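Local coordinates for hydrolase (Thermococcus thioreducens, PDB 6IAH), which is a phosphatase of the haloacid dehalogenase superfamily that binds magnesium, has diverse substrate specificity and is probably able to hydrolyse phosphoglycolate, at residues R37-P41 / E42-E46; A62-L65 / F66-G70; N209-K213 / Y214-D218. One frame throughout, in Å; residues are numbered along the deposited sequence. Where two conformers were deposited one is given.

Interaction 1 of 3, residues R37-P41 / E42-E46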
ATOM      1  N   ARG A  37     -12.613   1.283 -24.104  1.00 36.18           N
ATOM      2  CA  ARG A  37     -13.358   1.823 -22.970  1.00 43.30           C
ATOM      3  C   ARG A  37     -12.377   1.912 -21.768  1.00 40.86           C
ATOM      4  O   ARG A  37     -11.527   1.007 -21.555  1.00 35.43           O
ATOM      5  CB  ARG A  37     -14.593   0.959 -22.589  1.00 43.74           C
ATOM      6  CG  ARG A  37     -15.486   0.417 -23.716  1.00 50.33           C
ATOM      7  CD  ARG A  37     -16.649  -0.447 -23.184  1.00 49.67           C
ATOM      8  NE  ARG A  37     -16.316  -1.861 -22.815  1.00 48.42           N
ATOM      9  CZ  ARG A  37     -16.243  -2.899 -23.654  1.00 57.48           C
ATOM     10  NH1 ARG A  37     -16.458  -2.758 -24.957  1.00 62.87           N
ATOM     11  NH2 ARG A  37     -15.932  -4.108 -23.201  1.00 60.99           N
ATOM     12  N   GLU A  38     -12.426   3.030 -21.049  1.00 38.62           N
ATOM     13  CA  GLU A  38     -11.466   3.233 -19.973  1.00 38.53           C
ATOM     14  C   GLU A  38     -11.924   2.553 -18.702  1.00 30.63           C
ATOM     15  O   GLU A  38     -13.103   2.325 -18.443  1.00 29.77           O
ATOM     16  CB  GLU A  38     -11.184   4.700 -19.694  1.00 44.61           C
ATOM     17  CG  GLU A  38     -10.152   5.320 -20.623  1.00 52.55           C
ATOM     18  CD  GLU A  38     -10.198   6.813 -20.480  1.00 57.16           C
ATOM     19  OE1 GLU A  38      -9.600   7.322 -19.503  1.00 51.26           O
ATOM     20  OE2 GLU A  38     -10.906   7.440 -21.297  1.00 63.01           O
ATOM     21  N   ILE A  39     -10.939   2.213 -17.902  1.00 30.31           N
ATOM     22  CA  ILE A  39     -11.220   1.724 -16.573  1.00 30.76           C
ATOM     23  C   ILE A  39     -11.560   2.921 -15.671  1.00 31.80           C
ATOM     24  O   ILE A  39     -10.700   3.792 -15.492  1.00 33.20           O
ATOM     25  CB  ILE A  39      -9.999   0.937 -16.019  1.00 28.76           C
ATOM     26  CG1 ILE A  39      -9.830  -0.343 -16.813  1.00 29.56           C
ATOM     27  CG2 ILE A  39     -10.197   0.575 -14.557  1.00 32.99           C
ATOM     28  CD1 ILE A  39     -10.920  -1.373 -16.642  1.00 25.90           C
ATOM     29  N   LYS A  40     -12.783   2.946 -15.114  1.00 32.58           N
ATOM     30  CA  LYS A  40     -13.189   4.031 -14.215  1.00 37.10           C
ATOM     31  C   LYS A  40     -12.481   3.928 -12.856  1.00 38.07           C
ATOM     32  O   LYS A  40     -12.256   2.835 -12.314  1.00 33.93           O
ATOM     33  CB  LYS A  40     -14.692   4.055 -14.018  1.00 40.85           C
ATOM     34  CG  LYS A  40     -15.483   4.638 -15.151  1.00 45.79           C
ATOM     35  CD  LYS A  40     -16.967   4.578 -14.808  1.00 46.38           C
ATOM     36  CE  LYS A  40     -17.844   4.472 -16.048  1.00 52.98           C
ATOM     37  NZ  LYS A  40     -19.235   3.984 -15.730  1.00 59.51           N
ATOM     38  N   PRO A  41     -12.126   5.084 -12.289  1.00 45.78           N
ATOM     39  CA  PRO A  41     -11.292   5.082 -11.061  1.00 40.58           C
ATOM     40  C   PRO A  41     -11.993   4.447  -9.859  1.00 35.28           C
ATOM     41  O   PRO A  41     -11.321   3.729  -9.073  1.00 32.03           O
ATOM     42  CB  PRO A  41     -11.000   6.576 -10.851  1.00 44.36           C
ATOM     43  CG  PRO A  41     -12.218   7.275 -11.458  1.00 42.27           C
ATOM     44  CD  PRO A  41     -12.610   6.445 -12.641  1.00 43.39           C
ATOM     45  N   GLU A  42     -13.307   4.677  -9.732  1.00 34.78           N
ATOM     46  CA  GLU A  42     -14.062   4.095  -8.659  1.00 34.94           C
ATOM     47  C   GLU A  42     -14.064   2.563  -8.690  1.00 32.93           C
ATOM     48  O   GLU A  42     -14.175   1.972  -7.629  1.00 30.19           O
ATOM     49  CB  GLU A  42     -15.499   4.618  -8.549  1.00 39.21           C
ATOM     50  CG  GLU A  42     -16.449   4.242  -9.685  1.00 47.02           C
ATOM     51  CD  GLU A  42     -16.630   5.336 -10.749  1.00 52.59           C
ATOM     52  OE1 GLU A  42     -15.695   6.179 -10.942  1.00 47.41           O
ATOM     53  OE2 GLU A  42     -17.700   5.308 -11.419  1.00 55.85           O
ATOM     54  N   TRP A  43     -13.939   1.950  -9.890  1.00 30.90           N
ATOM     55  CA  TRP A  43     -13.915   0.482 -10.012  1.00 32.21           C
ATOM     56  C   TRP A  43     -12.684  -0.091  -9.339  1.00 29.31           C
ATOM     57  O   TRP A  43     -12.804  -1.075  -8.642  1.00 29.31           O
ATOM     58  CB  TRP A  43     -13.936  -0.009 -11.459  1.00 31.30           C
ATOM     59  CG  TRP A  43     -15.112   0.404 -12.234  1.00 31.84           C
ATOM     60  CD1 TRP A  43     -16.330   0.831 -11.749  1.00 38.74           C
ATOM     61  CD2 TRP A  43     -15.249   0.345 -13.641  1.00 31.34           C
ATOM     62  NE1 TRP A  43     -17.197   1.075 -12.792  1.00 34.97           N
ATOM     63  CE2 TRP A  43     -16.563   0.785 -13.959  1.00 31.69           C
ATOM     64  CE3 TRP A  43     -14.390  -0.041 -14.675  1.00 30.53           C
ATOM     65  CZ2 TRP A  43     -17.024   0.863 -15.269  1.00 33.76           C
ATOM     66  CZ3 TRP A  43     -14.839   0.030 -15.988  1.00 33.12           C
ATOM     67  CH2 TRP A  43     -16.152   0.494 -16.277  1.00 33.22           C
ATOM     68  N   VAL A  44     -11.543   0.558  -9.549  1.00 28.47           N
ATOM     69  CA  VAL A  44     -10.285   0.147  -8.926  1.00 27.97           C
ATOM     70  C   VAL A  44     -10.391   0.220  -7.391  1.00 31.10           C
ATOM     71  O   VAL A  44     -10.016  -0.700  -6.652  1.00 27.77           O
ATOM     72  CB  VAL A  44      -9.105   1.030  -9.392  1.00 29.60           C
ATOM     73  CG1 VAL A  44      -7.806   0.614  -8.678  1.00 29.18           C
ATOM     74  CG2 VAL A  44      -8.881   0.945 -10.906  1.00 30.84           C
ATOM     75  N   ARG A  45     -10.815   1.384  -6.922  1.00 30.84           N
ATOM     76  CA  ARG A  45     -10.972   1.636  -5.490  1.00 32.63           C
ATOM     77  C   ARG A  45     -11.934   0.698  -4.834  1.00 30.49           C
ATOM     78  O   ARG A  45     -11.632   0.109  -3.802  1.00 31.28           O
ATOM     79  CB  ARG A  45     -11.430   3.109  -5.268  1.00 33.65           C
ATOM     80  CG  ARG A  45     -10.338   4.091  -5.600  1.00 32.32           C
ATOM     81  CD  ARG A  45     -10.690   5.500  -5.177  1.00 34.56           C
ATOM     82  NE  ARG A  45     -12.000   5.942  -5.692  1.00 35.72           N
ATOM     83  CZ  ARG A  45     -12.214   6.823  -6.683  1.00 37.68           C
ATOM     84  NH1 ARG A  45     -11.234   7.437  -7.342  1.00 39.53           N
ATOM     85  NH2 ARG A  45     -13.450   7.116  -7.017  1.00 40.54           N
ATOM     86  N   GLU A  46     -13.124   0.595  -5.397  1.00 29.49           N
ATOM     87  CA  GLU A  46     -14.182  -0.203  -4.792  1.00 31.23           C
ATOM     88  C   GLU A  46     -13.873  -1.687  -4.785  1.00 30.50           C
ATOM     89  O   GLU A  46     -14.179  -2.365  -3.830  1.00 29.20           O
ATOM     90  CB  GLU A  46     -15.489   0.053  -5.540  1.00 33.77           C
ATOM     91  CG  GLU A  46     -16.719  -0.681  -5.052  1.00 37.91           C
ATOM     92  CD  GLU A  46     -17.045  -0.424  -3.585  1.00 42.96           C
ATOM     93  OE1 GLU A  46     -16.566   0.561  -2.968  1.00 40.87           O
ATOM     94  OE2 GLU A  46     -17.771  -1.264  -3.047  1.00 42.14           O
TER
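Trp43 and Lys40 meet because both carry CG beside the backbone N, at chi1 -60° and -77°, and because the lysine chain then runs extended across the indole. The setting is a helix N-terminus: Lys40 is the N-cap of helix 41-50, and Pro41 opens its first turn. Lys40 CB makes a CH-pi contact with the five-membered ring, over the face 3.8 Å from its centroid, while the methylenes beyond continue over the benzo side, with Lys40 CD 3.7 Å from Trp43 CZ2. Glu42 lies alongside the lysine, pointing the same way, but Lys40 NZ and Glu42 OE2 stay 4.8 Å apart. Glu73 takes a hydrogen bond from the indole NE1 and a long, weak ion pair from Lys40 NZ. Ile39 supplies the apolar flank, its CG2 meeting CG2 of Val44 at 3.9 Å. The helix start is thus joined to helix 17-32 through Ile39 and to helix 72-78 through Trp43, probably in the cap region of this HAD phosphatase. Two backbone bonds accompany it. Trp43 N donates to Lys40 O at 3.1 Å from above the carbonyl plane, a bent bond, whereas that from Arg45 N to Pro41 O is almost straight. Arg45 folds back at chi3, laying one guanidinium face over the Pro41 carbonyl carbon and bringing its NH1 to 3.6 Å from Pro41 CB.

Interaction 2 of 3, residues A62-L65 / F66-G70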
ATOM      1  N   ALA A  62      -8.973  -8.995 -12.521  1.00 20.34           N
ATOM      2  CA  ALA A  62     -10.385  -8.911 -12.312  1.00 20.86           C
ATOM      3  C   ALA A  62     -10.970  -7.817 -13.225  1.00 23.03           C
ATOM      4  O   ALA A  62     -11.926  -8.059 -13.883  1.00 23.08           O
ATOM      5  CB  ALA A  62     -10.690  -8.595 -10.858  1.00 22.01           C
ATOM      6  N   LEU A  63     -10.345  -6.663 -13.246  1.00 23.48           N
ATOM      7  CA  LEU A  63     -10.891  -5.530 -14.038  1.00 25.99           C
ATOM      8  C   LEU A  63     -10.867  -5.734 -15.514  1.00 23.64           C
ATOM      9  O   LEU A  63     -11.747  -5.221 -16.250  1.00 23.65           O
ATOM     10  CB  LEU A  63     -10.163  -4.239 -13.667  1.00 27.50           C
ATOM     11  CG  LEU A  63     -10.529  -3.713 -12.281  1.00 28.34           C
ATOM     12  CD1 LEU A  63      -9.522  -2.696 -11.877  1.00 28.69           C
ATOM     13  CD2 LEU A  63     -11.954  -3.139 -12.217  1.00 28.25           C
ATOM     14  N   ILE A  64      -9.862  -6.452 -15.966  1.00 22.53           N
ATOM     15  CA  ILE A  64      -9.712  -6.830 -17.382  1.00 23.67           C
ATOM     16  C   ILE A  64     -10.867  -7.711 -17.828  1.00 23.57           C
ATOM     17  O   ILE A  64     -11.610  -7.390 -18.801  1.00 24.50           O
ATOM     18  CB  ILE A  64      -8.371  -7.536 -17.676  1.00 21.87           C
ATOM     19  CG1 ILE A  64      -7.232  -6.573 -17.504  1.00 22.08           C
ATOM     20  CG2 ILE A  64      -8.348  -8.090 -19.117  1.00 23.23           C
ATOM     21  CD1 ILE A  64      -5.886  -7.269 -17.350  1.00 22.42           C
ATOM     22  N   LEU A  65     -11.088  -8.762 -17.076  1.00 21.99           N
ATOM     23  CA  LEU A  65     -12.176  -9.703 -17.361  1.00 21.85           C
ATOM     24  C   LEU A  65     -13.499  -8.994 -17.249  1.00 24.51           C
ATOM     25  O   LEU A  65     -14.341  -9.119 -18.153  1.00 24.22           O
ATOM     26  CB  LEU A  65     -12.109 -10.973 -16.501  1.00 22.66           C
ATOM     27  CG  LEU A  65     -10.870 -11.888 -16.817  1.00 25.12           C
ATOM     28  CD1 LEU A  65     -10.607 -12.953 -15.747  1.00 24.63           C
ATOM     29  CD2 LEU A  65     -11.010 -12.585 -18.151  1.00 26.20           C
ATOM     30  N   PHE A  66     -13.672  -8.190 -16.202  1.00 22.32           N
ATOM     31  CA  PHE A  66     -14.978  -7.529 -16.029  1.00 23.05           C
ATOM     32  C   PHE A  66     -15.246  -6.598 -17.205  1.00 21.01           C
ATOM     33  O   PHE A  66     -16.365  -6.554 -17.699  1.00 27.85           O
ATOM     34  CB  PHE A  66     -15.026  -6.652 -14.760  1.00 25.65           C
ATOM     35  CG  PHE A  66     -15.145  -7.418 -13.433  1.00 24.30           C
ATOM     36  CD1 PHE A  66     -15.160  -8.779 -13.375  1.00 24.06           C
ATOM     37  CD2 PHE A  66     -15.313  -6.705 -12.244  1.00 27.21           C
ATOM     38  CE1 PHE A  66     -15.285  -9.459 -12.147  1.00 25.68           C
ATOM     39  CE2 PHE A  66     -15.475  -7.383 -11.015  1.00 26.31           C
ATOM     40  CZ  PHE A  66     -15.421  -8.752 -10.990  1.00 27.24           C
ATOM     41  N   ALA A  67     -14.251  -5.828 -17.588  1.00 22.53           N
ATOM     42  CA  ALA A  67     -14.413  -4.837 -18.687  1.00 24.69           C
ATOM     43  C   ALA A  67     -14.521  -5.513 -20.041  1.00 30.58           C
ATOM     44  O   ALA A  67     -15.209  -4.993 -20.931  1.00 27.05           O
ATOM     45  CB  ALA A  67     -13.290  -3.827 -18.687  1.00 25.33           C
ATOM     46  N   LEU A  68     -13.872  -6.674 -20.213  1.00 26.26           N
ATOM     47  CA  LEU A  68     -14.089  -7.468 -21.437  1.00 27.91           C
ATOM     48  C   LEU A  68     -15.509  -7.869 -21.617  1.00 28.74           C
ATOM     49  O   LEU A  68     -15.958  -8.036 -22.764  1.00 28.20           O
ATOM     50  CB  LEU A  68     -13.226  -8.748 -21.472  1.00 31.27           C
ATOM     51  CG  LEU A  68     -11.775  -8.582 -21.965  1.00 34.95           C
ATOM     52  CD1 LEU A  68     -11.024  -9.917 -21.858  1.00 36.52           C
ATOM     53  CD2 LEU A  68     -11.815  -8.106 -23.415  1.00 38.44           C
ATOM     54  N   SER A  69     -16.189  -8.102 -20.495  1.00 27.68           N
ATOM     55  CA  SER A  69     -17.573  -8.558 -20.501  1.00 27.93           C
ATOM     56  C   SER A  69     -18.525  -7.387 -20.789  1.00 26.80           C
ATOM     57  O   SER A  69     -19.701  -7.612 -20.997  1.00 30.81           O
ATOM     58  CB  SER A  69     -17.971  -9.164 -19.170  1.00 25.57           C
ATOM     59  OG  SER A  69     -18.294  -8.150 -18.232  1.00 27.36           O
ATOM     60  N   GLY A  70     -18.050  -6.160 -20.731  1.00 30.26           N
ATOM     61  CA  GLY A  70     -18.942  -5.015 -20.966  1.00 31.90           C
ATOM     62  C   GLY A  70     -19.891  -4.668 -19.809  1.00 34.36           C
ATOM     63  O   GLY A  70     -20.734  -3.753 -19.974  1.00 31.49           O
TER
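Phe66 and Ala62 head a ladder of backbone hydrogen bonds that carries helix 56-68 to its C-terminal end. Phe66 N donates to Ala62 O at 2.9 Å, Ala67 N to Leu63 O at the same length, and Leu68 N to Ile64 O at 2.8 Å. The next step, Ser69 N to Leu65 O, is longer, 3.2 Å, and more bent. A Schellman motif follows, with Gly70 N bonded back to Ala67 O at 3.1 Å and Gly70 itself at a positive phi of 76°. Among side-chain hydrogen bonds, Ser69 OG turns back to Phe66 O at 2.6 Å, placed there by a chi1 of 81° that sets it between its own backbone N and carbonyl carbon; OG is also bonded to Arg71 N just beyond the turn. Apolar contacts along the helix are modest. Ile64 CG2 and Leu68 CD1 lie 4.2 Å apart, one turn from each other, and the Ala62 carbonyl carbon sits over one face of the Phe66 ring, offset toward the rim. The apolar side chains also reach neighbouring helices: Phe66 packs on Leu75 and Val76 of helix 72-78, and Leu63 on Leu47 of helix 41-50. The chemistry thus divides in two: the carbonyls from Ala62 to Phe66 are met within this stretch, the last by the serine hydroxyl, while the hydrocarbon side chains join this helix to those around it.

Interaction 3 of 3, residues N209-K213 / Y214-D218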
ATOM      1  N   ASN A 209      -4.811  -5.583  18.087  1.00 25.46           N
ATOM      2  CA  ASN A 209      -4.275  -6.950  18.218  1.00 26.03           C
ATOM      3  C   ASN A 209      -3.037  -7.040  19.073  1.00 27.78           C
ATOM      4  O   ASN A 209      -2.777  -8.056  19.759  1.00 27.43           O
ATOM      5  CB  ASN A 209      -3.959  -7.572  16.841  1.00 26.72           C
ATOM      6  CG  ASN A 209      -5.211  -7.882  16.031  1.00 27.37           C
ATOM      7  OD1 ASN A 209      -6.302  -8.103  16.575  1.00 24.38           O
ATOM      8  ND2 ASN A 209      -5.064  -7.864  14.716  1.00 25.73           N
ATOM      9  N   TYR A 210      -2.198  -6.019  18.996  1.00 27.12           N
ATOM     10  CA  TYR A 210      -0.973  -6.006  19.789  1.00 27.58           C
ATOM     11  C   TYR A 210      -1.299  -5.912  21.283  1.00 26.88           C
ATOM     12  O   TYR A 210      -0.697  -6.611  22.156  1.00 24.65           O
ATOM     13  CB  TYR A 210      -0.064  -4.805  19.348  1.00 26.25           C
ATOM     14  CG  TYR A 210       1.277  -4.835  20.061  1.00 28.20           C
ATOM     15  CD1 TYR A 210       2.327  -5.604  19.587  1.00 29.68           C
ATOM     16  CD2 TYR A 210       1.473  -4.085  21.245  1.00 28.95           C
ATOM     17  CE1 TYR A 210       3.557  -5.655  20.256  1.00 29.72           C
ATOM     18  CE2 TYR A 210       2.684  -4.090  21.908  1.00 29.01           C
ATOM     19  CZ  TYR A 210       3.729  -4.880  21.417  1.00 31.92           C
ATOM     20  OH  TYR A 210       4.927  -4.915  22.086  1.00 30.65           O
ATOM     21  N   ARG A 211      -2.222  -5.018  21.565  1.00 25.80           N
ATOM     22  CA  ARG A 211      -2.760  -4.847  22.931  1.00 30.93           C
ATOM     23  C   ARG A 211      -3.384  -6.143  23.411  1.00 35.51           C
ATOM     24  O   ARG A 211      -3.195  -6.523  24.557  1.00 35.15           O
ATOM     25  CB  ARG A 211      -3.802  -3.737  22.990  1.00 32.75           C
ATOM     26  CG  ARG A 211      -3.213  -2.343  22.948  1.00 33.19           C
ATOM     27  CD  ARG A 211      -4.305  -1.313  22.981  1.00 34.56           C
ATOM     28  NE  ARG A 211      -3.868  -0.068  22.365  1.00 35.42           N
ATOM     29  CZ  ARG A 211      -4.548   0.635  21.473  1.00 40.90           C
ATOM     30  NH1 ARG A 211      -5.748   0.238  21.023  1.00 43.69           N
ATOM     31  NH2 ARG A 211      -4.027   1.777  21.030  1.00 41.43           N
ATOM     32  N   GLY A 212      -4.084  -6.846  22.521  1.00 34.59           N
ATOM     33  CA  GLY A 212      -4.668  -8.133  22.890  1.00 36.00           C
ATOM     34  C   GLY A 212      -3.631  -9.195  23.229  1.00 35.69           C
ATOM     35  O   GLY A 212      -3.800  -9.955  24.174  1.00 34.01           O
ATOM     36  N   LYS A 213      -2.545  -9.229  22.476  1.00 34.84           N
ATOM     37  CA  LYS A 213      -1.555 -10.318  22.577  1.00 38.34           C
ATOM     38  C   LYS A 213      -0.364 -10.009  23.453  1.00 37.78           C
ATOM     39  O   LYS A 213       0.119 -10.886  24.186  1.00 35.65           O
ATOM     40  CB  LYS A 213      -1.054 -10.698  21.175  1.00 40.64           C
ATOM     41  CG  LYS A 213      -0.294 -12.020  21.123  1.00 42.99           C
ATOM     42  CD  LYS A 213      -0.073 -12.435  19.684  1.00 47.05           C
ATOM     43  CE  LYS A 213       0.955 -13.545  19.582  1.00 50.57           C
ATOM     44  NZ  LYS A 213       0.297 -14.818  19.920  1.00 53.08           N
ATOM     45  N   TYR A 214       0.140  -8.780  23.367  1.00 37.49           N
ATOM     46  CA  TYR A 214       1.437  -8.483  23.960  1.00 37.83           C
ATOM     47  C   TYR A 214       1.349  -7.524  25.097  1.00 38.21           C
ATOM     48  O   TYR A 214       1.874  -7.816  26.152  1.00 41.38           O
ATOM     49  CB  TYR A 214       2.411  -7.992  22.904  1.00 35.16           C
ATOM     50  CG  TYR A 214       2.738  -9.024  21.858  1.00 34.32           C
ATOM     51  CD1 TYR A 214       3.576 -10.090  22.138  1.00 35.20           C
ATOM     52  CD2 TYR A 214       2.243  -8.890  20.545  1.00 33.78           C
ATOM     53  CE1 TYR A 214       3.888 -11.012  21.172  1.00 36.29           C
ATOM     54  CE2 TYR A 214       2.545  -9.804  19.581  1.00 34.42           C
ATOM     55  CZ  TYR A 214       3.378 -10.841  19.880  1.00 34.95           C
ATOM     56  OH  TYR A 214       3.639 -11.702  18.870  1.00 39.53           O
ATOM     57  N   GLY A 215       0.643  -6.419  24.909  1.00 34.78           N
ATOM     58  CA  GLY A 215       0.660  -5.371  25.884  1.00 37.26           C
ATOM     59  C   GLY A 215       0.385  -3.992  25.320  1.00 33.36           C
ATOM     60  O   GLY A 215       0.067  -3.852  24.139  1.00 30.79           O
ATOM     61  N   ASP A 216       0.586  -2.977  26.154  0.50 32.61           N
ATOM     62  CA  ASP A 216       0.123  -1.668  25.817  0.50 31.37           C
ATOM     63  C   ASP A 216       0.964  -1.016  24.726  0.50 27.63           C
ATOM     64  O   ASP A 216       2.169  -1.228  24.625  0.50 28.25           O
ATOM     65  CB  ASP A 216       0.110  -0.758  27.017  0.50 35.83           C
ATOM     66  CG  ASP A 216      -0.737   0.414  26.765  0.50 37.14           C
ATOM     67  OD1 ASP A 216      -1.595   0.243  25.850  0.50 37.96           O
ATOM     68  OD2 ASP A 216      -0.520   1.462  27.409  0.50 38.99           O
ATOM     69  N   PHE A 217       0.291  -0.222  23.903  1.00 25.41           N
ATOM     70  CA  PHE A 217       0.967   0.507  22.830  1.00 26.87           C
ATOM     71  C   PHE A 217      -0.078   1.476  22.326  1.00 24.98           C
ATOM     72  O   PHE A 217      -1.240   1.142  22.293  1.00 26.59           O
ATOM     73  CB  PHE A 217       1.369  -0.453  21.715  1.00 26.53           C
ATOM     74  CG  PHE A 217       2.581  -0.038  20.985  1.00 26.74           C
ATOM     75  CD1 PHE A 217       3.837  -0.291  21.506  1.00 28.10           C
ATOM     76  CD2 PHE A 217       2.480   0.638  19.782  1.00 24.48           C
ATOM     77  CE1 PHE A 217       4.978   0.128  20.829  1.00 29.41           C
ATOM     78  CE2 PHE A 217       3.599   1.048  19.113  1.00 24.15           C
ATOM     79  CZ  PHE A 217       4.850   0.791  19.613  1.00 27.64           C
ATOM     80  N   ASP A 218       0.331   2.660  21.987  1.00 24.67           N
ATOM     81  CA  ASP A 218      -0.582   3.699  21.518  1.00 26.85           C
ATOM     82  C   ASP A 218      -0.755   3.667  20.031  1.00 26.22           C
ATOM     83  O   ASP A 218       0.125   3.214  19.279  1.00 23.86           O
ATOM     84  CB  ASP A 218      -0.098   5.084  21.934  1.00 29.63           C
ATOM     85  CG  ASP A 218      -0.128   5.299  23.478  1.00 40.56           C
ATOM     86  OD1 ASP A 218      -0.943   4.694  24.227  1.00 44.37           O
ATOM     87  OD2 ASP A 218       0.695   6.116  23.939  1.00 49.97           O
TER
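The C-terminal end of helix 201-213, where the chain turns toward edge strand 218-221 of the parallel sheet, is closed by an aromatic cluster of Tyr210, Tyr214 and Phe217. Tyr210 O accepts twice, from Tyr214 N at 2.6 Å and from Gly215 N at 3.1 Å, and Gly215 leaves the helix with positive phi. Tyr210 is set by a chi1 of -175°, which swings its ring toward the turn. Tyr214 CB makes a CH-pi contact over one face of it, toward the rim, and CD2 of Tyr214 comes 3.4 Å from Tyr210 CD1, the two rings inclined at 35°. Tyr210 CD2 meets Phe217 CB at 3.7 Å. Lys213 runs beside Tyr214, its CG 4.0 Å from the centroid of that ring and over its centre; Trp186 of helix 183-189 also stacks on Tyr214. With an alanine in place of Tyr214, CB would stay over the Tyr210 face, but Tyr210 CD1 would probably lose its aromatic neighbour, and the Lys213 methylenes and Trp186 a ring to lie against. Arg211, one residue after Tyr210, grips Phe217 O side-on with NE, at 2.9 Å, and NH2, at 3.1 Å; the oxygen lies close to the guanidinium plane, so the group meets the turn edge-on, and the two bonds should fix its rotation. Together these contacts form the helix-to-strand turn of a beta-alpha-beta unit in the Rossmann-like core of HAD phosphatases.

In the fold
Along the chain the three contacts come in series, and they illustrate how helix ends are finished in two parts of one molecule. Interactions 1 and 2 are neighbours, centres 11 Å apart, on helices 41-50 and 56-68, which follow each other in a helical region: Leu63 packs against Trp43 and Val44, and Arg37 NH2 probably bonds to Ala67 O. Interaction 3 lies on the other side of the chain's centre, its centre 37 Å from that of interaction 1 and 42 Å from that of interaction 2, beside the parallel sheet. Such a division fits the cap and core of HAD enzymes, with the magnesium-binding aspartates Asp6, Asp8 and Asp199 in the core.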